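Local atomic coordinates of dUTPase (Streptococcus mutans, PDB entry 3H6X), a protein that probably hydrolyses dUTP to dUMP and diphosphate. Residues G83-D86 and G87-N91. Residues are numbered along the deposited sequence; the frame is centred on the assembly and turned at random.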
ATOM      1  N   GLY B  83      -6.179  -2.835   0.904  1.00  5.74           N
ATOM      2  CA  GLY B  83      -7.383  -3.112   1.670  1.00  5.96           C
ATOM      3  C   GLY B  83      -6.954  -3.372   3.105  1.00  8.46           C
ATOM      4  O   GLY B  83      -6.022  -4.149   3.350  1.00  8.01           O
ATOM      5  N   VAL B  84      -7.613  -2.721   4.058  1.00  6.52           N
ATOM      6  CA  VAL B  84      -7.242  -2.867   5.468  1.00  6.58           C
ATOM      7  C   VAL B  84      -8.386  -3.603   6.164  1.00  7.35           C
ATOM      8  O   VAL B  84      -9.448  -3.028   6.440  1.00  9.75           O
ATOM      9  CB  VAL B  84      -6.990  -1.511   6.147  1.00  6.34           C
ATOM     10  CG1 VAL B  84      -6.644  -1.706   7.624  1.00  7.21           C
ATOM     11  CG2 VAL B  84      -5.871  -0.766   5.443  1.00  8.31           C
ATOM     12  N   ILE B  85      -8.162  -4.884   6.425  1.00  6.40           N
ATOM     13  CA  ILE B  85      -9.190  -5.745   6.981  1.00  5.74           C
ATOM     14  C   ILE B  85      -8.943  -5.907   8.480  1.00  7.30           C
ATOM     15  O   ILE B  85      -7.976  -6.545   8.902  1.00  6.41           O
ATOM     16  CB  ILE B  85      -9.184  -7.122   6.321  1.00  7.25           C
ATOM     17  CG1 ILE B  85      -9.296  -6.999   4.788  1.00  8.25           C
ATOM     18  CG2 ILE B  85     -10.325  -7.978   6.902  1.00  9.23           C
ATOM     19  CD1 ILE B  85     -10.513  -6.175   4.335  1.00 12.01           C
ATOM     20  N   ASP B  86      -9.825  -5.297   9.272  1.00  6.91           N
ATOM     21  CA  ASP B  86      -9.694  -5.274  10.729  1.00  8.29           C
ATOM     22  C   ASP B  86     -10.169  -6.609  11.339  1.00  6.93           C
ATOM     23  O   ASP B  86     -11.017  -7.289  10.784  1.00  6.78           O
ATOM     24  CB  ASP B  86     -10.531  -4.137  11.304  1.00  9.89           C
ATOM     25  CG  ASP B  86     -10.149  -2.781  10.733  1.00 12.48           C
ATOM     26  OD1 ASP B  86      -8.956  -2.430  10.748  1.00 10.14           O
ATOM     27  OD2 ASP B  86     -11.067  -2.049  10.312  1.00 11.34           O
ATOM     28  N   GLY B  87      -9.655  -6.936  12.522  1.00  7.98           N
ATOM     29  CA  GLY B  87      -9.962  -8.201  13.168  1.00  8.67           C
ATOM     30  C   GLY B  87     -11.424  -8.337  13.550  1.00  9.27           C
ATOM     31  O   GLY B  87     -11.929  -9.440  13.699  1.00  9.84           O
ATOM     32  N   ASP B  88     -12.099  -7.215  13.739  1.00  7.93           N
ATOM     33  CA  ASP B  88     -13.505  -7.277  14.124  1.00  9.34           C
ATOM     34  C   ASP B  88     -14.466  -7.217  12.946  1.00 11.28           C
ATOM     35  O   ASP B  88     -15.662  -7.150  13.141  1.00 10.63           O
ATOM     36  CB  ASP B  88     -13.857  -6.258  15.228  1.00 15.16           C
ATOM     37  CG  ASP B  88     -13.336  -4.857  14.937  1.00 17.72           C
ATOM     38  OD1 ASP B  88     -12.877  -4.586  13.809  1.00 12.99           O
ATOM     39  OD2 ASP B  88     -13.398  -4.015  15.863  1.00 14.76           O
ATOM     40  N   TYR B  89     -13.936  -7.233  11.727  1.00  7.89           N
ATOM     41  CA  TYR B  89     -14.793  -7.269  10.545  1.00  8.17           C
ATOM     42  C   TYR B  89     -15.411  -8.670  10.438  1.00  8.00           C
ATOM     43  O   TYR B  89     -16.581  -8.828  10.102  1.00  7.57           O
ATOM     44  CB  TYR B  89     -13.955  -6.907   9.313  1.00  6.97           C
ATOM     45  CG  TYR B  89     -14.736  -6.745   8.021  1.00  8.84           C
ATOM     46  CD1 TYR B  89     -15.741  -5.791   7.896  1.00 14.86           C
ATOM     47  CD2 TYR B  89     -14.417  -7.514   6.921  1.00 11.75           C
ATOM     48  CE1 TYR B  89     -16.444  -5.647   6.678  1.00 14.46           C
ATOM     49  CE2 TYR B  89     -15.097  -7.392   5.730  1.00 13.39           C
ATOM     50  CZ  TYR B  89     -16.098  -6.465   5.612  1.00 15.90           C
ATOM     51  OH  TYR B  89     -16.747  -6.368   4.394  1.00 22.09           O
ATOM     52  N   TYR B  90     -14.614  -9.685  10.777  1.00  7.22           N
ATOM     53  CA  TYR B  90     -15.031 -11.091  10.811  1.00  7.51           C
ATOM     54  C   TYR B  90     -16.360 -11.292  11.516  1.00  8.14           C
ATOM     55  O   TYR B  90     -16.529 -10.872  12.660  1.00  8.45           O
ATOM     56  CB  TYR B  90     -13.936 -11.878  11.536  1.00  7.28           C
ATOM     57  CG  TYR B  90     -14.161 -13.353  11.754  1.00  8.41           C
ATOM     58  CD1 TYR B  90     -14.091 -14.258  10.692  1.00  7.51           C
ATOM     59  CD2 TYR B  90     -14.387 -13.853  13.042  1.00 10.93           C
ATOM     60  CE1 TYR B  90     -14.264 -15.630  10.912  1.00  8.96           C
ATOM     61  CE2 TYR B  90     -14.548 -15.211  13.262  1.00 11.79           C
ATOM     62  CZ  TYR B  90     -14.492 -16.094  12.204  1.00 10.51           C
ATOM     63  OH  TYR B  90     -14.647 -17.453  12.436  1.00 10.48           O
ATOM     64  N   ASN B  91     -17.287 -11.955  10.826  1.00  8.44           N
ATOM     65  CA  ASN B  91     -18.586 -12.308  11.402  1.00  8.37           C
ATOM     66  C   ASN B  91     -19.468 -11.126  11.823  1.00  9.94           C
ATOM     67  O   ASN B  91     -20.372 -11.296  12.650  1.00 11.72           O
ATOM     68  CB  ASN B  91     -18.418 -13.293  12.565  1.00 10.24           C
ATOM     69  CG  ASN B  91     -18.239 -14.720  12.099  1.00 10.66           C
ATOM     70  OD1 ASN B  91     -18.522 -15.047  10.945  1.00 12.73           O
ATOM     71  ND2 ASN B  91     -17.780 -15.595  13.008  1.00 12.75           N
TER
HETATM   72  O   HOH W   1     -11.912  -9.624   9.636  1.00  6.25           O
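A type I beta turn made by Asp86, Gly87, Asp88 and Tyr89 follows strand 82-85, and its Gly-Val-Ile-Asp-Gly-Asp-Tyr sequence matches motif III of the trimeric dUTPases, which in relatives contributes to the active site. Tyr89 N closes the turn with a hydrogen bond to Asp86 O at 3.1 Å. Gly87 and Asp88 fill the central positions. Gly87, with no side chain, adds no bulk at the bend, while aspartate is a common residue at the third position of a type I turn. Asp88 OD1 comes back to 3.5 Å from Asp86 CB. A water bridges Asp86 O, at 2.8 Å, and Tyr90 N, whose bond to it is weak.

Tyr89 has CG anti to its own nitrogen (chi1 -173°), which sends the ring back toward Ile85. Its CD2 there meets Ile85 CG2 at 4.1 Å, an oblique apolar contact between the gamma methyl of the beta-branched isoleucine and a ring carbon. The ring's hydroxyl reaches Asn95 and His98 O. The two turn carboxylates hydrogen-bond to a neighbouring subunit, Asp86 OD1 to its Ala28 N and Asp88 OD2 to its Thr24 OG1, placing the turn at a subunit interface.

Ile85 also packs on Leu62 and Leu64 of the antiparallel strand 60-66, and its backbone is hydrogen-bonded to Leu62; strand 82-85 is an outermost strand of the four-stranded antiparallel sheet within this chain.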